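Local structure of periplasmic solute binding protein (Pectobacterium atrosepticum, 4RY1) at residues F72-D77 / V364-E369; S47-Q52 / M62-N67; G207-L212 / P219-F224; Q163-V168 / Y223-G228. The protein probably binds a sugar in the periplasm and hands it to an ABC-type importer, as a member of the bacterial solute-binding protein 1 family. All coordinates share one frame; numbering follows the deposited sequence.

Contact 1 of 4, residues F72-D77 / V364-E369; sequences FSRNGD and VSPFME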
loop_
_atom_site.group_PDB
_atom_site.type_symbol
_atom_site.label_atom_id
_atom_site.label_comp_id
_atom_site.label_asym_id
_atom_site.label_seq_id
_atom_site.Cartn_x
_atom_site.Cartn_y
_atom_site.Cartn_z
ATOM N N PHE A 72 15.470 -6.649 -5.745
ATOM C CA PHE A 72 16.165 -7.734 -5.051
ATOM C C PHE A 72 16.164 -9.082 -5.763
ATOM O O PHE A 72 17.037 -9.933 -5.494
ATOM C CB PHE A 72 15.599 -7.885 -3.633
ATOM C CG PHE A 72 15.908 -6.716 -2.726
ATOM C CD1 PHE A 72 17.207 -6.259 -2.583
ATOM C CD2 PHE A 72 14.895 -6.067 -2.029
ATOM C CE1 PHE A 72 17.494 -5.185 -1.758
ATOM C CE2 PHE A 72 15.166 -5.008 -1.191
ATOM C CZ PHE A 72 16.481 -4.557 -1.063
ATOM N N SER A 73 15.153 -9.312 -6.600
ATOM C CA SER A 73 14.941 -10.630 -7.210
ATOM C C SER A 73 14.976 -10.656 -8.738
ATOM O O SER A 73 15.633 -11.504 -9.312
ATOM C CB SER A 73 13.621 -11.237 -6.716
ATOM O OG SER A 73 13.612 -11.361 -5.295
ATOM N N ARG A 74 14.246 -9.772 -9.403
ATOM C CA ARG A 74 14.302 -9.754 -10.872
ATOM C C ARG A 74 15.685 -9.333 -11.353
ATOM O O ARG A 74 16.251 -9.923 -12.269
ATOM C CB ARG A 74 13.271 -8.805 -11.452
ATOM C CG ARG A 74 11.844 -9.152 -11.114
ATOM C CD ARG A 74 10.899 -8.370 -11.993
ATOM N NE ARG A 74 9.518 -8.496 -11.547
ATOM C CZ ARG A 74 8.458 -8.134 -12.262
ATOM N NH1 ARG A 74 8.613 -7.641 -13.490
ATOM N NH2 ARG A 74 7.236 -8.259 -11.754
ATOM N N ASN A 75 16.223 -8.348 -10.658
ATOM C CA ASN A 75 17.497 -7.717 -10.987
ATOM C C ASN A 75 18.572 -7.841 -9.915
ATOM O O ASN A 75 19.544 -7.085 -9.880
ATOM C CB ASN A 75 17.208 -6.289 -11.380
ATOM C CG ASN A 75 16.187 -6.239 -12.494
ATOM O OD1 ASN A 75 16.310 -6.959 -13.488
ATOM N ND2 ASN A 75 15.194 -5.439 -12.346
ATOM N N GLY A 76 18.397 -8.848 -9.072
ATOM C CA GLY A 76 19.332 -9.160 -8.002
ATOM C C GLY A 76 19.478 -10.653 -7.804
ATOM O O GLY A 76 19.089 -11.430 -8.648
ATOM N N ASP A 77 20.053 -11.027 -6.662
ATOM C CA ASP A 77 20.373 -12.416 -6.348
ATOM C C ASP A 77 19.145 -13.230 -5.975
ATOM O O ASP A 77 19.189 -14.452 -6.002
ATOM C CB ASP A 77 21.332 -12.511 -5.161
ATOM C CG ASP A 77 22.683 -11.879 -5.425
ATOM O OD1 ASP A 77 23.120 -11.830 -6.596
ATOM O OD2 ASP A 77 23.345 -11.463 -4.439
ATOM N N VAL A 364 -1.452 -4.718 -12.063
ATOM C CA VAL A 364 -0.740 -3.698 -11.313
ATOM C C VAL A 364 0.746 -4.060 -11.416
ATOM O O VAL A 364 1.136 -5.188 -11.087
ATOM C CB VAL A 364 -1.210 -3.669 -9.839
ATOM C CG1 VAL A 364 -0.418 -2.656 -9.024
ATOM C CG2 VAL A 364 -2.714 -3.386 -9.777
ATOM N N SER A 365 1.549 -3.118 -11.897
ATOM C CA SER A 365 2.980 -3.307 -12.055
ATOM C C SER A 365 3.694 -2.826 -10.816
ATOM O O SER A 365 3.405 -1.731 -10.320
ATOM C CB SER A 365 3.499 -2.491 -13.230
ATOM O OG SER A 365 4.884 -2.677 -13.352
ATOM N N PRO A 366 4.662 -3.608 -10.320
ATOM C CA PRO A 366 5.431 -3.069 -9.197
ATOM C C PRO A 366 6.191 -1.789 -9.566
ATOM O O PRO A 366 6.590 -1.008 -8.671
ATOM C CB PRO A 366 6.383 -4.214 -8.868
ATOM C CG PRO A 366 6.540 -4.977 -10.142
ATOM C CD PRO A 366 5.172 -4.924 -10.759
ATOM N N PHE A 367 6.426 -1.591 -10.865
ATOM C CA PHE A 367 7.198 -0.430 -11.304
ATOM C C PHE A 367 6.453 0.888 -11.169
ATOM O O PHE A 367 7.084 1.939 -11.145
ATOM C CB PHE A 367 7.703 -0.647 -12.724
ATOM C CG PHE A 367 8.638 -1.812 -12.825
ATOM C CD1 PHE A 367 9.917 -1.743 -12.287
ATOM C CD2 PHE A 367 8.234 -2.989 -13.414
ATOM C CE1 PHE A 367 10.763 -2.835 -12.327
ATOM C CE2 PHE A 367 9.079 -4.072 -13.485
ATOM C CZ PHE A 367 10.349 -3.999 -12.940
ATOM N N MET A 368 5.125 0.829 -11.058
ATOM C CA MET A 368 4.338 2.041 -10.766
ATOM C C MET A 368 4.733 2.656 -9.421
ATOM O O MET A 368 4.594 3.878 -9.224
ATOM C CB MET A 368 2.824 1.785 -10.885
ATOM C CG MET A 368 2.093 1.265 -9.649
ATOM S SD MET A 368 0.280 1.305 -9.772
ATOM C CE MET A 368 0.156 2.997 -10.306
ATOM N N GLU A 369 5.248 1.821 -8.516
ATOM C CA GLU A 369 5.737 2.292 -7.206
ATOM C C GLU A 369 7.248 2.544 -7.145
ATOM O O GLU A 369 7.790 2.771 -6.066
ATOM C CB GLU A 369 5.320 1.333 -6.096
ATOM C CG GLU A 369 3.833 1.044 -6.115
ATOM C CD GLU A 369 3.264 0.746 -4.745
ATOM O OE1 GLU A 369 4.007 0.809 -3.744
ATOM O OE2 GLU A 369 2.055 0.451 -4.670
#

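Contact 2 of 4, residues S47-Q52 / M62-N67; sequences SRLSTQ and MRIDWN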
loop_
_atom_site.group_PDB
_atom_site.type_symbol
_atom_site.label_atom_id
_atom_site.label_comp_id
_atom_site.label_asym_id
_atom_site.label_seq_id
_atom_site.Cartn_x
_atom_site.Cartn_y
_atom_site.Cartn_z
ATOM N N SER A 47 16.758 1.260 2.703
ATOM C CA SER A 47 18.158 1.613 2.463
ATOM C C SER A 47 19.084 0.748 3.365
ATOM O O SER A 47 20.102 0.212 2.899
ATOM C CB SER A 47 18.357 3.130 2.606
ATOM O OG SER A 47 18.284 3.516 3.944
ATOM N N ARG A 48 18.672 0.496 4.613
ATOM C CA ARG A 48 19.449 -0.374 5.507
ATOM C C ARG A 48 19.499 -1.815 4.994
ATOM O O ARG A 48 20.540 -2.476 5.026
ATOM C CB ARG A 48 18.900 -0.347 6.951
ATOM N N LEU A 49 18.337 -2.321 4.587
ATOM C CA LEU A 49 18.238 -3.689 4.104
ATOM C C LEU A 49 19.077 -3.888 2.855
ATOM O O LEU A 49 19.761 -4.891 2.710
ATOM C CB LEU A 49 16.776 -4.050 3.838
ATOM C CG LEU A 49 16.587 -5.471 3.297
ATOM C CD1 LEU A 49 17.093 -6.503 4.293
ATOM C CD2 LEU A 49 15.127 -5.725 2.918
ATOM N N SER A 50 19.001 -2.924 1.947
ATOM C CA SER A 50 19.763 -3.002 0.687
ATOM C C SER A 50 21.272 -3.084 0.967
ATOM O O SER A 50 21.994 -3.878 0.379
ATOM C CB SER A 50 19.430 -1.829 -0.219
ATOM O OG SER A 50 20.012 -1.988 -1.496
ATOM N N THR A 51 21.713 -2.271 1.907
ATOM C CA THR A 51 23.115 -2.278 2.323
ATOM C C THR A 51 23.495 -3.624 2.974
ATOM O O THR A 51 24.533 -4.212 2.677
ATOM C CB THR A 51 23.424 -1.092 3.233
ATOM O OG1 THR A 51 23.200 0.116 2.498
ATOM C CG2 THR A 51 24.885 -1.157 3.734
ATOM N N GLN A 52 22.630 -4.142 3.845
ATOM C CA GLN A 52 22.875 -5.457 4.435
ATOM C C GLN A 52 23.015 -6.543 3.377
ATOM O O GLN A 52 23.926 -7.371 3.431
ATOM C CB GLN A 52 21.704 -5.854 5.350
ATOM C CG GLN A 52 21.672 -5.140 6.699
ATOM C CD GLN A 52 20.448 -5.516 7.517
ATOM O OE1 GLN A 52 19.377 -5.748 6.957
ATOM N NE2 GLN A 52 20.600 -5.557 8.829
ATOM N N MET A 62 13.005 -11.496 6.643
ATOM C CA MET A 62 12.823 -10.059 6.406
ATOM C C MET A 62 11.384 -9.765 6.024
ATOM O O MET A 62 10.838 -10.397 5.118
ATOM C CB MET A 62 13.690 -9.607 5.234
ATOM C CG MET A 62 15.193 -9.771 5.436
ATOM S SD MET A 62 16.187 -9.939 3.872
ATOM C CE MET A 62 15.895 -11.723 3.647
ATOM N N ARG A 63 10.803 -8.741 6.627
ATOM C CA ARG A 63 9.615 -8.123 6.021
ATOM C C ARG A 63 10.088 -7.308 4.808
ATOM O O ARG A 63 11.054 -6.560 4.911
ATOM C CB ARG A 63 8.870 -7.222 6.982
ATOM C CG ARG A 63 7.495 -6.772 6.506
ATOM C CD ARG A 63 6.959 -5.639 7.361
ATOM N NE ARG A 63 5.677 -5.121 6.884
ATOM C CZ ARG A 63 4.493 -5.367 7.439
ATOM N NH1 ARG A 63 4.402 -6.145 8.502
ATOM N NH2 ARG A 63 3.410 -4.803 6.904
ATOM N N ILE A 64 9.408 -7.473 3.683
ATOM C CA ILE A 64 9.711 -6.725 2.488
ATOM C C ILE A 64 8.420 -6.274 1.826
ATOM O O ILE A 64 7.372 -6.888 2.002
ATOM C CB ILE A 64 10.551 -7.515 1.475
ATOM C CG1 ILE A 64 9.822 -8.777 1.008
ATOM C CG2 ILE A 64 11.943 -7.831 2.024
ATOM C CD1 ILE A 64 10.477 -9.431 -0.196
ATOM N N ASP A 65 8.483 -5.168 1.110
ATOM C CA ASP A 65 7.393 -4.756 0.247
ATOM C C ASP A 65 7.450 -5.535 -1.073
ATOM O O ASP A 65 8.532 -5.803 -1.619
ATOM C CB ASP A 65 7.415 -3.235 0.016
ATOM C CG ASP A 65 6.254 -2.475 0.680
ATOM O OD1 ASP A 65 5.353 -3.048 1.324
ATOM O OD2 ASP A 65 6.259 -1.247 0.559
ATOM N N TRP A 66 6.270 -5.862 -1.603
ATOM C CA TRP A 66 6.161 -6.568 -2.894
ATOM C C TRP A 66 6.875 -5.834 -4.026
ATOM O O TRP A 66 7.499 -6.443 -4.907
ATOM C CB TRP A 66 4.683 -6.796 -3.213
ATOM C CG TRP A 66 4.347 -7.190 -4.604
ATOM C CD1 TRP A 66 4.390 -8.441 -5.137
ATOM C CD2 TRP A 66 3.841 -6.330 -5.615
ATOM N NE1 TRP A 66 3.961 -8.401 -6.443
ATOM C CE2 TRP A 66 3.604 -7.113 -6.745
ATOM C CE3 TRP A 66 3.553 -4.961 -5.667
ATOM C CZ2 TRP A 66 3.089 -6.578 -7.915
ATOM C CZ3 TRP A 66 3.042 -4.438 -6.825
ATOM C CH2 TRP A 66 2.817 -5.243 -7.929
ATOM N N ASN A 67 6.789 -4.522 -4.004
ATOM C CA ASN A 67 7.380 -3.718 -5.067
ATOM C C ASN A 67 8.890 -3.602 -4.978
ATOM O O ASN A 67 9.500 -2.973 -5.856
ATOM C CB ASN A 67 6.704 -2.362 -5.086
ATOM C CG ASN A 67 6.539 -1.794 -3.717
ATOM O OD1 ASN A 67 5.754 -2.321 -2.888
ATOM N ND2 ASN A 67 7.245 -0.739 -3.447
#

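Contact 3 of 4, residues G207-L212 / P219-F224; sequences GFYKKL and PDQRYF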
loop_
_atom_site.group_PDB
_atom_site.type_symbol
_atom_site.label_atom_id
_atom_site.label_comp_id
_atom_site.label_asym_id
_atom_site.label_seq_id
_atom_site.Cartn_x
_atom_site.Cartn_y
_atom_site.Cartn_z
ATOM N N GLY A 207 -4.039 16.086 -16.355
ATOM C CA GLY A 207 -5.304 16.839 -16.351
ATOM C C GLY A 207 -6.255 16.416 -15.231
ATOM O O GLY A 207 -6.966 17.227 -14.661
ATOM N N PHE A 208 -6.261 15.119 -14.937
ATOM C CA PHE A 208 -7.080 14.531 -13.867
ATOM C C PHE A 208 -6.646 15.115 -12.502
ATOM O O PHE A 208 -7.488 15.539 -11.691
ATOM C CB PHE A 208 -6.931 13.015 -13.935
ATOM C CG PHE A 208 -7.599 12.257 -12.810
ATOM C CD1 PHE A 208 -8.934 11.895 -12.885
ATOM C CD2 PHE A 208 -6.875 11.866 -11.690
ATOM C CE1 PHE A 208 -9.538 11.177 -11.870
ATOM C CE2 PHE A 208 -7.479 11.144 -10.676
ATOM C CZ PHE A 208 -8.803 10.796 -10.759
ATOM N N TYR A 209 -5.334 15.163 -12.274
ATOM C CA TYR A 209 -4.782 15.842 -11.090
ATOM C C TYR A 209 -5.210 17.327 -11.006
ATOM O O TYR A 209 -5.705 17.805 -9.982
ATOM C CB TYR A 209 -3.253 15.731 -11.037
ATOM C CG TYR A 209 -2.724 16.476 -9.837
ATOM C CD1 TYR A 209 -2.760 15.901 -8.576
ATOM C CD2 TYR A 209 -2.242 17.772 -9.947
ATOM C CE1 TYR A 209 -2.309 16.582 -7.463
ATOM C CE2 TYR A 209 -1.801 18.462 -8.845
ATOM C CZ TYR A 209 -1.819 17.862 -7.599
ATOM O OH TYR A 209 -1.390 18.569 -6.499
ATOM N N LYS A 210 -5.039 18.033 -12.119
ATOM C CA LYS A 210 -5.311 19.459 -12.163
ATOM C C LYS A 210 -6.792 19.667 -11.847
ATOM O O LYS A 210 -7.166 20.582 -11.112
ATOM C CB LYS A 210 -4.910 20.012 -13.530
ATOM C CG LYS A 210 -4.785 21.528 -13.603
ATOM C CD LYS A 210 -4.817 22.025 -15.042
ATOM C CE LYS A 210 -4.523 23.515 -15.143
ATOM N NZ LYS A 210 -5.600 24.395 -14.598
ATOM N N LYS A 211 -7.638 18.781 -12.360
ATOM C CA LYS A 211 -9.068 18.850 -12.058
ATOM C C LYS A 211 -9.391 18.631 -10.582
ATOM O O LYS A 211 -10.246 19.281 -10.029
ATOM C CB LYS A 211 -9.881 17.870 -12.907
ATOM C CG LYS A 211 -11.369 18.207 -12.865
ATOM C CD LYS A 211 -12.159 17.419 -13.889
ATOM C CE LYS A 211 -13.621 17.833 -13.886
ATOM N NZ LYS A 211 -14.407 17.026 -14.856
ATOM N N LEU A 212 -8.713 17.687 -9.951
ATOM C CA LEU A 212 -8.923 17.451 -8.528
ATOM C C LEU A 212 -8.620 18.719 -7.718
ATOM O O LEU A 212 -9.374 19.091 -6.823
ATOM C CB LEU A 212 -8.045 16.287 -8.054
ATOM C CG LEU A 212 -8.426 14.883 -8.546
ATOM C CD1 LEU A 212 -7.322 13.901 -8.215
ATOM C CD2 LEU A 212 -9.718 14.414 -7.914
ATOM N N PRO A 219 -6.413 19.294 -1.623
ATOM C CA PRO A 219 -5.533 20.460 -1.586
ATOM C C PRO A 219 -4.342 20.302 -2.502
ATOM O O PRO A 219 -3.962 19.182 -2.845
ATOM C CB PRO A 219 -5.032 20.496 -0.140
ATOM C CG PRO A 219 -5.912 19.558 0.618
ATOM C CD PRO A 219 -6.278 18.499 -0.396
ATOM N N ASP A 220 -3.742 21.423 -2.869
ATOM C CA ASP A 220 -2.579 21.417 -3.748
ATOM C C ASP A 220 -1.281 21.181 -2.985
ATOM O O ASP A 220 -1.281 21.006 -1.764
ATOM C CB ASP A 220 -2.556 22.687 -4.619
ATOM C CG ASP A 220 -2.184 23.937 -3.856
ATOM O OD1 ASP A 220 -1.846 23.866 -2.661
ATOM O OD2 ASP A 220 -2.252 25.014 -4.476
ATOM N N GLN A 221 -0.173 21.167 -3.706
ATOM C CA GLN A 221 1.105 20.855 -3.070
ATOM C C GLN A 221 1.649 22.023 -2.228
ATOM O O GLN A 221 2.477 21.806 -1.333
ATOM C CB GLN A 221 2.140 20.376 -4.074
ATOM C CG GLN A 221 1.797 19.014 -4.634
ATOM C CD GLN A 221 2.170 17.941 -3.646
ATOM O OE1 GLN A 221 3.357 17.720 -3.403
ATOM N NE2 GLN A 221 1.179 17.291 -3.051
ATOM N N ARG A 222 1.192 23.246 -2.510
ATOM C CA ARG A 222 1.515 24.397 -1.650
ATOM C C ARG A 222 0.924 24.193 -0.245
ATOM O O ARG A 222 1.596 24.402 0.774
ATOM C CB ARG A 222 0.989 25.704 -2.237
ATOM C CG ARG A 222 1.622 26.117 -3.565
ATOM C CD ARG A 222 1.010 27.421 -4.022
ATOM N NE ARG A 222 1.636 28.046 -5.178
ATOM C CZ ARG A 222 2.660 28.901 -5.138
ATOM N NH1 ARG A 222 3.277 29.209 -3.999
ATOM N NH2 ARG A 222 3.097 29.420 -6.274
ATOM N N TYR A 223 -0.310 23.719 -0.214
ATOM C CA TYR A 223 -0.993 23.418 1.055
ATOM C C TYR A 223 -0.177 22.382 1.836
ATOM O O TYR A 223 0.146 22.571 2.999
ATOM C CB TYR A 223 -2.407 22.914 0.791
ATOM C CG TYR A 223 -3.184 22.415 1.970
ATOM C CD1 TYR A 223 -2.948 21.141 2.480
ATOM C CD2 TYR A 223 -4.198 23.159 2.530
ATOM C CE1 TYR A 223 -3.696 20.632 3.534
ATOM C CE2 TYR A 223 -4.949 22.664 3.589
ATOM C CZ TYR A 223 -4.691 21.395 4.098
ATOM O OH TYR A 223 -5.436 20.862 5.140
ATOM N N PHE A 224 0.149 21.271 1.195
ATOM C CA PHE A 224 0.849 20.202 1.920
ATOM C C PHE A 224 2.254 20.630 2.342
ATOM O O PHE A 224 2.708 20.293 3.443
ATOM C CB PHE A 224 0.804 18.872 1.169
ATOM C CG PHE A 224 -0.565 18.264 1.210
ATOM C CD1 PHE A 224 -1.051 17.727 2.397
ATOM C CD2 PHE A 224 -1.403 18.320 0.104
ATOM C CE1 PHE A 224 -2.345 17.230 2.467
ATOM C CE2 PHE A 224 -2.687 17.800 0.165
ATOM C CZ PHE A 224 -3.168 17.284 1.353
HETATM O O HOH W 1 -1.587 17.936 -3.761
#

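Contact 4 of 4, residues Q163-V168 / Y223-G228; sequences QGASDV and YFSSFG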
loop_
_atom_site.group_PDB
_atom_site.type_symbol
_atom_site.label_atom_id
_atom_site.label_comp_id
_atom_site.label_asym_id
_atom_site.label_seq_id
_atom_site.Cartn_x
_atom_site.Cartn_y
_atom_site.Cartn_z
ATOM N N GLN A 163 0.559 11.253 1.853
ATOM C CA GLN A 163 1.945 11.588 2.221
ATOM C C GLN A 163 2.309 13.008 1.774
ATOM O O GLN A 163 3.481 13.357 1.652
ATOM C CB GLN A 163 2.904 10.520 1.684
ATOM C CG GLN A 163 2.689 9.155 2.342
ATOM C CD GLN A 163 3.663 8.078 1.909
ATOM O OE1 GLN A 163 4.847 8.329 1.738
ATOM N NE2 GLN A 163 3.167 6.853 1.774
ATOM N N GLY A 164 1.279 13.830 1.571
ATOM C CA GLY A 164 1.458 15.285 1.424
ATOM C C GLY A 164 2.335 15.654 0.242
ATOM O O GLY A 164 2.081 15.242 -0.891
ATOM N N ALA A 165 3.376 16.433 0.532
ATOM C CA ALA A 165 4.351 16.890 -0.468
ATOM C C ALA A 165 5.577 15.979 -0.554
ATOM O O ALA A 165 6.465 16.219 -1.357
ATOM C CB ALA A 165 4.774 18.315 -0.190
ATOM N N SER A 166 5.625 14.939 0.275
ATOM C CA SER A 166 6.738 13.986 0.262
ATOM C C SER A 166 6.636 12.997 -0.901
ATOM O O SER A 166 7.641 12.621 -1.512
ATOM C CB SER A 166 6.824 13.237 1.603
ATOM O OG SER A 166 7.162 14.144 2.639
ATOM N N ASP A 167 5.416 12.574 -1.201
ATOM C CA ASP A 167 5.180 11.519 -2.172
ATOM C C ASP A 167 3.697 11.590 -2.510
ATOM O O ASP A 167 2.887 11.787 -1.613
ATOM C CB ASP A 167 5.665 10.224 -1.484
ATOM C CG ASP A 167 5.047 8.940 -1.968
ATOM O OD1 ASP A 167 3.846 8.852 -2.257
ATOM O OD2 ASP A 167 5.835 7.956 -1.980
ATOM N N VAL A 168 3.350 11.492 -3.796
ATOM C CA VAL A 168 1.946 11.560 -4.227
ATOM C C VAL A 168 1.571 10.277 -4.995
ATOM O O VAL A 168 0.808 10.267 -5.950
ATOM C CB VAL A 168 1.606 12.866 -4.979
ATOM C CG1 VAL A 168 0.086 13.033 -5.114
ATOM C CG2 VAL A 168 2.227 14.049 -4.235
ATOM N N TYR A 223 -0.310 23.719 -0.214
ATOM C CA TYR A 223 -0.993 23.418 1.055
ATOM C C TYR A 223 -0.177 22.382 1.836
ATOM O O TYR A 223 0.146 22.571 2.999
ATOM C CB TYR A 223 -2.407 22.914 0.791
ATOM C CG TYR A 223 -3.184 22.415 1.970
ATOM C CD1 TYR A 223 -2.948 21.141 2.480
ATOM C CD2 TYR A 223 -4.198 23.159 2.530
ATOM C CE1 TYR A 223 -3.696 20.632 3.534
ATOM C CE2 TYR A 223 -4.949 22.664 3.589
ATOM C CZ TYR A 223 -4.691 21.395 4.098
ATOM O OH TYR A 223 -5.436 20.862 5.140
ATOM N N PHE A 224 0.149 21.271 1.195
ATOM C CA PHE A 224 0.849 20.202 1.920
ATOM C C PHE A 224 2.254 20.630 2.342
ATOM O O PHE A 224 2.708 20.293 3.443
ATOM C CB PHE A 224 0.804 18.872 1.169
ATOM C CG PHE A 224 -0.565 18.264 1.210
ATOM C CD1 PHE A 224 -1.051 17.727 2.397
ATOM C CD2 PHE A 224 -1.403 18.320 0.104
ATOM C CE1 PHE A 224 -2.345 17.230 2.467
ATOM C CE2 PHE A 224 -2.687 17.800 0.165
ATOM C CZ PHE A 224 -3.168 17.284 1.353
ATOM N N SER A 225 2.916 21.423 1.508
ATOM C CA SER A 225 4.248 21.908 1.840
ATOM C C SER A 225 4.251 22.755 3.092
ATOM O O SER A 225 5.260 22.786 3.801
ATOM C CB SER A 225 4.844 22.685 0.685
ATOM O OG SER A 225 5.111 21.816 -0.412
ATOM N N SER A 226 3.119 23.413 3.375
ATOM C CA SER A 226 2.989 24.277 4.556
ATOM C C SER A 226 3.105 23.484 5.852
ATOM O O SER A 226 3.323 24.062 6.904
ATOM C CB SER A 226 1.703 25.122 4.548
ATOM O OG SER A 226 0.559 24.376 4.936
ATOM N N PHE A 227 2.922 22.170 5.772
ATOM C CA PHE A 227 3.027 21.299 6.951
ATOM C C PHE A 227 4.386 20.659 7.162
ATOM O O PHE A 227 4.583 19.930 8.141
ATOM C CB PHE A 227 1.924 20.243 6.916
ATOM C CG PHE A 227 0.574 20.836 7.084
ATOM C CD1 PHE A 227 0.075 21.086 8.355
ATOM C CD2 PHE A 227 -0.169 21.211 5.985
ATOM C CE1 PHE A 227 -1.149 21.681 8.516
ATOM C CE2 PHE A 227 -1.396 21.816 6.138
ATOM C CZ PHE A 227 -1.887 22.059 7.403
ATOM N N GLY A 228 5.313 20.917 6.244
ATOM C CA GLY A 228 6.690 20.410 6.346
ATOM C C GLY A 228 6.756 18.897 6.165
ATOM O O GLY A 228 6.113 18.330 5.283
HETATM O O HOH W 2 3.181 17.306 3.463
#

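Contact 1 of 4, residues F72-D77 / V364-E369
Arg-74, at the end of helix 69-74, reaches across to Pro-366 and Phe-367 in the loop before helix 371-385. The backbones stay far apart, with 11.2 Å between Arg-74 CA and Pro-366 CA. Phe-72 and Ser-73 turn to other neighbours: the Phe-72 ring lies on helix 45-55, and Ser-73 OG bonds to Gln-109. Arg-74 follows. Its CG stands anti to the carbonyl carbon (chi1 -61°), and the chain runs extended from CG to NE, which carries the guanidinium over to the loop. There Pro-366 CG sits over one face of the group, 3.7 Å from Arg-74 NH2. Arg-74 NH1 approaches the edge of the Phe-367 ring, near its plane, and lies 3.6 Å from Phe-367 CE2. The two flat groups stand almost perpendicular, at 89°. NH1 lies at the ring's edge and not over its face, so this is not a cation-pi contact. Asn-75 is already past the helix end. On the loop side an ST turn shapes the backbone: Phe-367 N donates to Ser-365 OG over 3.1 Å. The contact itself contains no hydrogen bond. The charge of Arg-74 is met by a salt bridge from NH1 to Glu-190, whose other carboxylate oxygen bonds to Ser-365 OG. Glu-190 thus ties both segments together, while Pro-366 and Phe-367 give the guanidinium an apolar wall.

Contact 2 of 4, residues S47-Q52 / M62-N67
A beta-alpha-beta unit frames this contact. Helix 45-55 connects strand 33-40 to strand 61-64, and both strands run parallel to strand 3-10, which lies between them. This 2-1-3 strand order is the one expected at the start of a periplasmic binding protein lobe. Leu-49 is the helix residue that meets the strand, touching Met-62 and Ile-64. The closest pair of CA atoms is Leu-49 and Met-62, 8.7 Å apart. CG of Leu-49 is anti to the backbone N (chi1 179°), which directs its two methyl groups at the sheet. Each methyl takes a different partner. Leu-49 CD2 lies 3.9 Å from Ile-64 CG2, the short branch of that isoleucine. The interface is wholly apolar, and all three side chains are buried. Arg-63, between the two strand partners, leads its side chain away from the helix and forms a cation-pi pair with Trp-10. Backbone bonds from Met-62 to Ala-291 and from Ile-64 to Leu-289 fix the strand against strand 284-292. Leu-69 adds to the packing on Ile-64, and Phe-79 to that on Met-62. The methionine crosses the leucine at about a right angle, and its chain bends at the last torsion (chi3 -83°). Leu-49 CD1 rests 3.6 Å from Met-62 SD and 3.9 Å from Met-62 CG.

Contact 3 of 4, residues G207-L212 / P219-F224
Tyr-209 and Gln-221 carry most of this contact, with Asp-220 beside them. The tyrosine has CG anti to its own N (chi1 178°), which extends the ring from helix 199-214 toward the start of helix 221-225. Its hydroxyl makes the approach: Tyr-209 OH is 3.7 Å from Gln-221 CG and 4.1 Å from Asp-220 CA. No direct hydrogen bond joins the segments. A water does so instead. It lies in the plane of the tyrosine ring and donates to Tyr-209 OH at 2.8 Å. Its second donation goes to Pro-219 O, also 2.8 Å away. It accepts from Gln-221 NE2 over 2.9 Å, so three polar atoms hold it. The same carboxylate oxygen of Asp-385 takes hydrogen bonds with Tyr-209 OH and Gln-221 N, and Gln-221 OE1 bonds to Gln-382. Helix 371-385 is thereby linked to both segments. Asp-220 opens the second helix: its OD1 accepts from Tyr-223 N at 2.9 Å, with an N-H...O angle of 161°. The arrangement is that of two helices joined by a short loop, the second begun by an aspartate N-cap.

Contact 4 of 4, residues Q163-V168 / Y223-G228
Phe-224 packs its CB and the near side of its ring on the backbone of Gly-164 and Ala-165. The phenylalanine CG is anti to the carbonyl carbon (chi1 -72°), and this places Phe-224 CG 3.6 Å from Gly-164 CA. The ring meets that backbone obliquely. Phe-224 CB is 3.6 Å from Ala-165 N and 4.2 Å from Ala-165 CB. Ser-225 takes almost the same first torsion (chi1 -68°), which sets its OG 3.5 Å from Ala-165 CB. That contact is not polar; Ser-225 OG bonds to Gln-221 O and to Tyr-386 OH. Here helix 221-225 runs into a type I beta turn from Ser-225 to Gly-228, and Gly-228 leaves the helical conformation with positive phi. Gly-164 also has positive phi, on the loop that leads to helix 169-183. One water spans the two segments. It accepts from Ala-165 N at 3.1 Å and donates to Phe-224 O at 3.0 Å. On the face of Phe-224 turned from Gly-164, Tyr-223 CD1 stands over the ring centre; Phe-227 CE2 lies over one face of Tyr-223, toward its rim. Ser-226 OG donates to Tyr-223 O over 2.7 Å, in the carbonyl plane.

In the fold
The contacts form two neighbouring pairs. Contacts 1 and 2 have centres 12 Å apart, and Trp-66 joins them directly: its CH2 lies 3.4 Å from Pro-366 N. Contacts 3 and 4 have centres 11 Å apart and share helix 221-225. Gln-221 links them, with a probable hydrogen bond of 3.1 Å from its NE2 to Gly-164 O. The pairs do not touch, but contacts 1 and 4 come within about 7 Å at their nearest atoms. Contact 1 spans a long loop of chain in which contacts 3 and 4 are nested. A glycerol, probably from crystallisation, bonds to Asp-65 beside contact 2. This is consistent with a binding cleft near the end of strand 61-64.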